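Local coordinates for aryl acylamidase (PDB 4YJ6), which probably hydrolyses the amide bond of N-acylated aryl amines, as an aryl acylamidase of the amidase signature family, at residues Ile188-Ala193 against Cys431-Thr436; Ala192-Thr197 against Leu400-Val405; Ile328-Ser333 against Lys358-Val363. All coordinates share one frame; numbering follows the deposited sequence.

Interaction 1: residues Ile188-Ala193 against Cys431-Thr436; sequences IRIPAA and CMTYLT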
loop_
_atom_site.group_PDB
_atom_site.type_symbol
_atom_site.label_atom_id
_atom_site.label_comp_id
_atom_site.label_asym_id
_atom_site.label_seq_id
_atom_site.Cartn_x
_atom_site.Cartn_y
_atom_site.Cartn_z
ATOM N N ILE A 188 -0.372 1.788 0.875
ATOM C CA ILE A 188 -0.590 0.341 0.922
ATOM C C ILE A 188 -2.082 0.081 1.156
ATOM O O ILE A 188 -2.647 -0.923 0.700
ATOM C CB ILE A 188 0.214 -0.260 2.094
ATOM C CG1 ILE A 188 1.705 -0.298 1.718
ATOM C CG2 ILE A 188 -0.260 -1.686 2.452
ATOM C CD1 ILE A 188 2.586 -0.396 2.967
ATOM N N ARG A 189 -2.708 0.995 1.892
ATOM C CA ARG A 189 -4.022 0.782 2.469
ATOM C C ARG A 189 -5.145 1.371 1.610
ATOM O O ARG A 189 -6.242 0.805 1.544
ATOM C CB ARG A 189 -4.054 1.435 3.884
ATOM C CG ARG A 189 -3.046 0.743 4.836
ATOM C CD ARG A 189 -2.775 1.571 6.104
ATOM N NE ARG A 189 -1.892 2.696 5.795
ATOM C CZ ARG A 189 -1.846 3.815 6.538
ATOM N NH1 ARG A 189 -2.691 3.988 7.568
ATOM N NH2 ARG A 189 -0.989 4.764 6.233
ATOM N N ILE A 190 -4.882 2.521 1.005
ATOM C CA ILE A 190 -5.886 3.234 0.184
ATOM C C ILE A 190 -6.414 2.346 -0.959
ATOM O O ILE A 190 -7.617 2.094 -1.042
ATOM C CB ILE A 190 -5.284 4.518 -0.397
ATOM C CG1 ILE A 190 -4.976 5.523 0.725
ATOM C CG2 ILE A 190 -6.237 5.170 -1.403
ATOM C CD1 ILE A 190 -3.912 6.547 0.309
ATOM N N PRO A 191 -5.516 1.795 -1.795
ATOM C CA PRO A 191 -6.055 0.988 -2.892
ATOM C C PRO A 191 -6.567 -0.350 -2.413
ATOM O O PRO A 191 -7.446 -0.921 -3.084
ATOM C CB PRO A 191 -4.846 0.840 -3.842
ATOM C CG PRO A 191 -3.653 0.948 -2.916
ATOM C CD PRO A 191 -4.065 1.994 -1.909
ATOM N N ALA A 192 -6.040 -0.873 -1.297
ATOM C CA ALA A 192 -6.612 -2.097 -0.739
ATOM C C ALA A 192 -8.109 -1.867 -0.405
ATOM O O ALA A 192 -8.969 -2.690 -0.743
ATOM C CB ALA A 192 -5.848 -2.504 0.532
ATOM N N ALA A 193 -8.392 -0.744 0.268
ATOM C CA ALA A 193 -9.768 -0.403 0.685
ATOM C C ALA A 193 -10.690 -0.367 -0.537
ATOM O O ALA A 193 -11.813 -0.879 -0.501
ATOM C CB ALA A 193 -9.774 0.963 1.385
ATOM N N CYS A 431 -7.893 10.617 2.295
ATOM C CA CYS A 431 -7.125 9.422 2.656
ATOM C C CYS A 431 -6.754 9.510 4.138
ATOM O O CYS A 431 -5.610 9.869 4.474
ATOM C CB CYS A 431 -5.840 9.313 1.811
ATOM S SG CYS A 431 -6.179 9.389 0.013
HETATM N N MSE A 432 -7.707 9.165 5.007
HETATM C CA MSE A 432 -7.572 9.361 6.453
HETATM C C MSE A 432 -6.434 8.551 7.045
HETATM O O MSE A 432 -5.968 8.845 8.138
HETATM C CB MSE A 432 -8.907 9.038 7.115
HETATM C CG MSE A 432 -9.965 9.887 6.485
HETATM SE SE MSE A 432 -11.548 9.709 7.601
HETATM C CE MSE A 432 -12.165 7.949 7.087
ATOM N N THR A 433 -6.012 7.538 6.285
ATOM C CA THR A 433 -4.784 6.771 6.543
ATOM C C THR A 433 -3.546 7.618 6.849
ATOM O O THR A 433 -2.621 7.123 7.524
ATOM C CB THR A 433 -4.440 5.977 5.259
ATOM O OG1 THR A 433 -4.622 6.814 4.108
ATOM C CG2 THR A 433 -5.422 4.826 5.112
ATOM N N TYR A 434 -3.474 8.857 6.341
ATOM C CA TYR A 434 -2.204 9.586 6.483
ATOM C C TYR A 434 -1.876 9.870 7.952
ATOM O O TYR A 434 -0.708 10.201 8.256
ATOM C CB TYR A 434 -2.124 10.886 5.640
ATOM C CG TYR A 434 -3.086 12.012 6.019
ATOM C CD1 TYR A 434 -2.950 12.704 7.232
ATOM C CD2 TYR A 434 -4.076 12.422 5.131
ATOM C CE1 TYR A 434 -3.827 13.746 7.567
ATOM C CE2 TYR A 434 -4.948 13.451 5.449
ATOM C CZ TYR A 434 -4.820 14.110 6.664
ATOM O OH TYR A 434 -5.690 15.148 6.978
ATOM N N LEU A 435 -2.858 9.766 8.849
ATOM C CA LEU A 435 -2.552 10.005 10.272
ATOM C C LEU A 435 -1.436 9.069 10.774
ATOM O O LEU A 435 -0.643 9.483 11.611
ATOM C CB LEU A 435 -3.779 9.854 11.155
ATOM C CG LEU A 435 -4.895 10.838 10.832
ATOM C CD1 LEU A 435 -6.131 10.513 11.719
ATOM C CD2 LEU A 435 -4.434 12.263 11.045
ATOM N N THR A 436 -1.372 7.812 10.299
ATOM C CA THR A 436 -0.324 6.914 10.817
ATOM C C THR A 436 1.008 7.130 10.104
ATOM O O THR A 436 2.039 6.663 10.573
ATOM C CB THR A 436 -0.695 5.423 10.685
ATOM O OG1 THR A 436 -0.781 5.081 9.303
ATOM C CG2 THR A 436 -2.050 5.150 11.352
#
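Arg189 reaches across to Thr433 and Thr436 from the Gly-Gly-Ser-Ile-Arg-Ile-Pro-Ala motif of the amidase signature, whose serine acts as nucleophile in characterised relatives, and probably here. Its side chain leaves the backbone beside helix 190-195 with CG turned away from the carbonyl carbon (chi1 -64°), and CB already lies 3.9 Å from Thr433 CG2. The chain then bends at chi3, and NE passes loosely by the same methyl group. Thr433 CB sits over one face of the guanidinium, toward its rim, 3.5 Å from Arg189 NH1. At the tip the group forks round one carbonyl: Arg189 NH1 and NH2 each give Thr433 O a weak hydrogen bond of 3.1 Å, bent to about 132°. Arg189 NH1 also comes to 2.8 Å from Thr436 OG1. The firmer hold on the charge is the salt bridge from Arg189 NH2 to Asp183, which pins the tip from within the signature region and probably offsets its charge in this buried place.

Thr433 belongs to a type I turn, Cys431 to Tyr434, that leads into helix 434-439. Its carbonyl oxygen also takes the backbone N-H of Thr436, so three donors share it. The hydroxyls have outside partners: Thr433 OG1 bonds to Gly185 O, and Thr436 OG1 to Gln201 OE1.

Beside this polar patch Ile190 CG1 lies against the hydroxyl of Thr433, 3.6 Å from OG1. The apolar touch is made by its outermost carbon, CD1, which meets Cys431 SG at 3.6 Å.

Interaction 2: residues Ala192-Thr197 against Leu400-Val405; sequences AAWTNT and LACMPV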
loop_
_atom_site.group_PDB
_atom_site.type_symbol
_atom_site.label_atom_id
_atom_site.label_comp_id
_atom_site.label_asym_id
_atom_site.label_seq_id
_atom_site.Cartn_x
_atom_site.Cartn_y
_atom_site.Cartn_z
ATOM N N ALA A 192 -6.040 -0.873 -1.297
ATOM C CA ALA A 192 -6.612 -2.097 -0.739
ATOM C C ALA A 192 -8.109 -1.867 -0.405
ATOM O O ALA A 192 -8.969 -2.690 -0.743
ATOM C CB ALA A 192 -5.848 -2.504 0.532
ATOM N N ALA A 193 -8.392 -0.744 0.268
ATOM C CA ALA A 193 -9.768 -0.403 0.685
ATOM C C ALA A 193 -10.690 -0.367 -0.537
ATOM O O ALA A 193 -11.813 -0.879 -0.501
ATOM C CB ALA A 193 -9.774 0.963 1.385
ATOM N N TRP A 194 -10.240 0.272 -1.613
ATOM C CA TRP A 194 -11.108 0.350 -2.801
ATOM C C TRP A 194 -11.192 -0.936 -3.630
ATOM O O TRP A 194 -11.946 -0.964 -4.588
ATOM C CB TRP A 194 -10.637 1.483 -3.716
ATOM C CG TRP A 194 -11.086 2.862 -3.287
ATOM C CD1 TRP A 194 -11.814 3.188 -2.168
ATOM C CD2 TRP A 194 -10.837 4.094 -3.979
ATOM N NE1 TRP A 194 -12.026 4.551 -2.132
ATOM C CE2 TRP A 194 -11.456 5.128 -3.227
ATOM C CE3 TRP A 194 -10.182 4.423 -5.176
ATOM C CZ2 TRP A 194 -11.404 6.466 -3.611
ATOM C CZ3 TRP A 194 -10.132 5.765 -5.565
ATOM C CH2 TRP A 194 -10.736 6.769 -4.770
ATOM N N THR A 195 -10.395 -1.963 -3.319
ATOM C CA THR A 195 -10.370 -3.195 -4.141
ATOM C C THR A 195 -10.631 -4.481 -3.363
ATOM O O THR A 195 -10.385 -5.577 -3.876
ATOM C CB THR A 195 -9.019 -3.358 -4.893
ATOM O OG1 THR A 195 -7.970 -3.404 -3.928
ATOM C CG2 THR A 195 -8.800 -2.208 -5.842
ATOM N N ASN A 196 -11.156 -4.375 -2.143
ATOM C CA ASN A 196 -11.515 -5.579 -1.380
ATOM C C ASN A 196 -10.275 -6.421 -1.106
ATOM O O ASN A 196 -10.364 -7.632 -1.066
ATOM C CB ASN A 196 -12.569 -6.454 -2.144
ATOM C CG ASN A 196 -13.282 -7.429 -1.249
ATOM O OD1 ASN A 196 -13.944 -7.018 -0.298
ATOM N ND2 ASN A 196 -13.190 -8.722 -1.558
ATOM N N THR A 197 -9.120 -5.775 -0.930
ATOM C CA THR A 197 -7.926 -6.512 -0.546
ATOM C C THR A 197 -7.400 -6.055 0.809
ATOM O O THR A 197 -7.848 -5.049 1.363
ATOM C CB THR A 197 -6.854 -6.414 -1.626
ATOM O OG1 THR A 197 -6.651 -5.043 -1.994
ATOM C CG2 THR A 197 -7.311 -7.214 -2.886
ATOM N N LEU A 400 -10.985 5.090 4.447
ATOM C CA LEU A 400 -11.105 6.235 3.573
ATOM C C LEU A 400 -12.438 6.946 3.768
ATOM O O LEU A 400 -13.410 6.340 4.211
ATOM C CB LEU A 400 -11.068 5.802 2.110
ATOM C CG LEU A 400 -9.829 5.000 1.743
ATOM C CD1 LEU A 400 -9.964 4.495 0.312
ATOM C CD2 LEU A 400 -8.619 5.920 1.898
ATOM N N ALA A 401 -12.463 8.220 3.390
ATOM C CA ALA A 401 -13.674 9.048 3.580
ATOM C C ALA A 401 -14.672 8.930 2.423
ATOM O O ALA A 401 -15.785 9.470 2.535
ATOM C CB ALA A 401 -13.275 10.487 3.736
ATOM N N CYS A 402 -14.282 8.286 1.326
ATOM C CA CYS A 402 -15.168 8.191 0.152
ATOM C C CYS A 402 -14.942 6.908 -0.640
ATOM O O CYS A 402 -13.923 6.221 -0.484
ATOM C CB CYS A 402 -14.973 9.394 -0.778
ATOM S SG CYS A 402 -13.265 9.574 -1.439
HETATM N N MSE A 403 -15.911 6.612 -1.500
HETATM C CA MSE A 403 -15.858 5.470 -2.402
HETATM C C MSE A 403 -15.001 5.746 -3.631
HETATM O O MSE A 403 -14.616 6.886 -3.896
HETATM C CB MSE A 403 -17.292 5.138 -2.862
HETATM C CG MSE A 403 -18.255 4.863 -1.721
HETATM SE SE MSE A 403 -17.711 3.344 -0.630
HETATM C CE MSE A 403 -17.756 1.908 -1.955
ATOM N N PRO A 404 -14.688 4.689 -4.392
ATOM C CA PRO A 404 -13.894 4.882 -5.602
ATOM C C PRO A 404 -14.483 5.934 -6.541
ATOM O O PRO A 404 -15.723 6.088 -6.616
ATOM C CB PRO A 404 -13.929 3.494 -6.262
ATOM C CG PRO A 404 -14.006 2.543 -5.137
ATOM C CD PRO A 404 -14.940 3.258 -4.124
ATOM N N VAL A 405 -13.590 6.653 -7.214
ATOM C CA VAL A 405 -13.943 7.650 -8.205
ATOM C C VAL A 405 -13.808 7.088 -9.616
ATOM O O VAL A 405 -13.062 6.131 -9.876
ATOM C CB VAL A 405 -13.090 8.924 -8.069
ATOM C CG1 VAL A 405 -13.243 9.514 -6.661
ATOM C CG2 VAL A 405 -11.592 8.638 -8.393
#
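Trp194 lies with one indole face against Pro404, and the two side chains run past each other in opposite directions. Trp194 CG is turned away from its own carbonyl carbon (chi1 -80°), which carries the indole out over the proline. Pro404 CA stands over the six-membered ring, 3.4 Å from its centroid and only 10° off the ring normal, a CH-pi contact almost straight down on the face. Farther back the pyrrolidine covers the five-membered part, with Pro404 CG 3.5 Å from Trp194 CG. Trp430 also meets the indole, its ring nearly parallel.

The rim of the indole does the polar work. Trp194 NE1 donates a hydrogen bond of 3.0 Å to Cys402 O, nearly straight at 161°, with the oxygen close to the ring plane. The bond fixes the rotation of a ring whose face is already held by the proline. Leu400 crosses the indole at about a right angle: its CD1 comes obliquely to 3.4 Å from Trp194 CD1. The same methyl carbon touches Ala193 CB at 3.7 Å, so one leucine branch fills the angle between the indole and the helix it springs from. At the far end of the ring Trp194 CH2 meets Val405 more loosely, 4.2 Å from its CG2.

Behind the tryptophan helix 190-195 stops in a Schellman motif, with Asn196 at positive phi and Thr197 N bonded back to Ala192 O. Thr195 N is a second donor to that oxygen, from the opposite face of its plane. The loop Leu400-Val405 follows strand 394-398 of the large mixed sheet. A helix-end tryptophan laid on a proline and bonded through its N-H to a loop carbonyl thus joins the amidase signature helix to the central sheet, an example of CH-pi tryptophan-proline packing.

Interaction 3: residues Ile328-Ser333 against Lys358-Val363; sequences IPTVAS and KWIDAV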
loop_
_atom_site.group_PDB
_atom_site.type_symbol
_atom_site.label_atom_id
_atom_site.label_comp_id
_atom_site.label_asym_id
_atom_site.label_seq_id
_atom_site.Cartn_x
_atom_site.Cartn_y
_atom_site.Cartn_z
ATOM N N ILE A 328 8.947 18.316 0.147
ATOM C CA ILE A 328 10.342 18.701 0.335
ATOM C C ILE A 328 11.296 17.669 -0.285
ATOM O O ILE A 328 12.142 18.007 -1.119
ATOM C CB ILE A 328 10.672 19.009 1.830
ATOM C CG1 ILE A 328 9.891 20.259 2.266
ATOM C CG2 ILE A 328 12.183 19.243 2.011
ATOM C CD1 ILE A 328 9.796 20.460 3.797
ATOM N N PRO A 329 11.143 16.386 0.069
ATOM C CA PRO A 329 12.015 15.417 -0.623
ATOM C C PRO A 329 11.675 15.233 -2.091
ATOM O O PRO A 329 12.531 14.808 -2.852
ATOM C CB PRO A 329 11.789 14.094 0.134
ATOM C CG PRO A 329 10.737 14.375 1.161
ATOM C CD PRO A 329 10.415 15.819 1.214
ATOM N N THR A 330 10.447 15.543 -2.496
ATOM C CA THR A 330 10.109 15.458 -3.915
ATOM C C THR A 330 10.906 16.527 -4.673
ATOM O O THR A 330 11.446 16.279 -5.744
ATOM C CB THR A 330 8.599 15.658 -4.109
ATOM O OG1 THR A 330 7.911 14.611 -3.412
ATOM C CG2 THR A 330 8.253 15.559 -5.584
ATOM N N VAL A 331 10.996 17.725 -4.097
ATOM C CA VAL A 331 11.764 18.791 -4.733
ATOM C C VAL A 331 13.223 18.368 -4.812
ATOM O O VAL A 331 13.871 18.598 -5.825
ATOM C CB VAL A 331 11.649 20.108 -3.965
ATOM C CG1 VAL A 331 12.720 21.144 -4.439
ATOM C CG2 VAL A 331 10.241 20.686 -4.132
ATOM N N ALA A 332 13.749 17.751 -3.749
ATOM C CA ALA A 332 15.138 17.303 -3.774
ATOM C C ALA A 332 15.377 16.315 -4.899
ATOM O O ALA A 332 16.411 16.383 -5.577
ATOM C CB ALA A 332 15.543 16.674 -2.414
ATOM N N SER A 333 14.444 15.385 -5.102
ATOM C CA SER A 333 14.527 14.457 -6.233
ATOM C C SER A 333 14.559 15.211 -7.577
ATOM O O SER A 333 15.391 14.929 -8.462
ATOM C CB SER A 333 13.338 13.486 -6.212
ATOM O OG SER A 333 13.251 12.753 -7.433
ATOM N N LYS A 358 2.183 22.758 -7.928
ATOM C CA LYS A 358 1.778 23.746 -6.925
ATOM C C LYS A 358 2.582 23.565 -5.633
ATOM O O LYS A 358 3.113 24.526 -5.074
ATOM C CB LYS A 358 0.293 23.599 -6.619
ATOM C CG LYS A 358 -0.181 24.444 -5.435
ATOM C CD LYS A 358 -1.660 24.177 -5.173
ATOM C CE LYS A 358 -1.886 22.774 -4.606
ATOM N NZ LYS A 358 -3.223 22.640 -3.940
ATOM N N TRP A 359 2.666 22.322 -5.161
ATOM C CA TRP A 359 3.362 22.056 -3.886
ATOM C C TRP A 359 4.872 22.157 -4.065
ATOM O O TRP A 359 5.588 22.611 -3.155
ATOM C CB TRP A 359 2.969 20.670 -3.369
ATOM C CG TRP A 359 1.555 20.639 -2.921
ATOM C CD1 TRP A 359 0.520 19.999 -3.513
ATOM C CD2 TRP A 359 1.014 21.312 -1.775
ATOM N NE1 TRP A 359 -0.645 20.208 -2.790
ATOM C CE2 TRP A 359 -0.363 21.028 -1.732
ATOM C CE3 TRP A 359 1.573 22.129 -0.791
ATOM C CZ2 TRP A 359 -1.204 21.530 -0.727
ATOM C CZ3 TRP A 359 0.756 22.622 0.205
ATOM C CH2 TRP A 359 -0.623 22.318 0.230
ATOM N N ILE A 360 5.357 21.710 -5.222
ATOM C CA ILE A 360 6.767 21.862 -5.565
ATOM C C ILE A 360 7.192 23.336 -5.449
ATOM O O ILE A 360 8.210 23.652 -4.836
ATOM C CB ILE A 360 7.046 21.326 -6.993
ATOM C CG1 ILE A 360 6.849 19.815 -7.035
ATOM C CG2 ILE A 360 8.457 21.699 -7.444
ATOM C CD1 ILE A 360 7.559 19.090 -5.921
ATOM N N ASP A 361 6.389 24.243 -5.994
ATOM C CA ASP A 361 6.720 25.657 -5.903
ATOM C C ASP A 361 6.524 26.164 -4.476
ATOM O O ASP A 361 7.280 27.004 -4.000
ATOM C CB ASP A 361 5.848 26.473 -6.865
ATOM C CG ASP A 361 6.196 26.242 -8.326
ATOM O OD1 ASP A 361 7.323 25.797 -8.651
ATOM O OD2 ASP A 361 5.322 26.532 -9.168
ATOM N N ALA A 362 5.512 25.649 -3.792
ATOM C CA ALA A 362 5.183 26.151 -2.469
ATOM C C ALA A 362 6.340 25.902 -1.488
ATOM O O ALA A 362 6.557 26.698 -0.552
ATOM C CB ALA A 362 3.910 25.489 -1.978
ATOM N N VAL A 363 7.068 24.798 -1.652
ATOM C CA VAL A 363 8.100 24.495 -0.662
ATOM C C VAL A 363 9.503 24.841 -1.137
ATOM O O VAL A 363 10.475 24.614 -0.414
ATOM C CB VAL A 363 8.041 23.005 -0.152
ATOM C CG1 VAL A 363 6.631 22.680 0.362
ATOM C CG2 VAL A 363 8.480 22.009 -1.256
#
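Two helices meet at nearly a right angle where Val331 of helix 315-339 packs on Ile360 and Val363 of helix 354-363. The short segments cross at -94°, with their axes 9.2 Å apart. Such a steep crossing confines the contact to a small patch, and one methyl group lies at its middle: Val331 CG2 is 3.6 Å from Ile360 CD1 and also 3.6 Å from Val363 CG2. It is turned anti to the carbonyl carbon of its own residue, which directs it at the other helix. The CB of Ile360 does not point at the other helix, but its CD1 swings nearer and also touches Thr330 CG2 at 3.6 Å. At the other end Ile328 crosses Val363 obliquely, its CG1 4.1 Å from Val363 CB.

Thr330 offers its methyl to the contact and keeps its hydroxyl on its own helix, where OG1 bonds to Ile326 O. Tyr345 lies against both Val331 and Ile360. The helix 315-339 is kinked here, because the nitrogen of Pro329 has no bond to the preceding turn. No hydrogen bond joins the two segments, so the pairing rests on branched aliphatic groups in van der Waals contact.

Interactions 1 and 2 start from the same helix, 190-195, and share Ala192 and Ala193; their centres are 9 Å apart. They also touch: Leu400 CD1 packs 3.6 Å from Ile190 O. Two later pieces of chain, 400-405 and 431-436, thus converge on the helix following the signature motif, consistent with holding the catalytic region of an amidase in a compact core. Residues 328-363 come after 188-197 and before 400-436, so interaction 3 is nested inside the loops that both close, its centre 22 Å from that of interaction 1 and 28 Å from that of interaction 2. It is an outlying contact, though helix 315-339 runs back to touch Tyr434 and Leu435 through Met318.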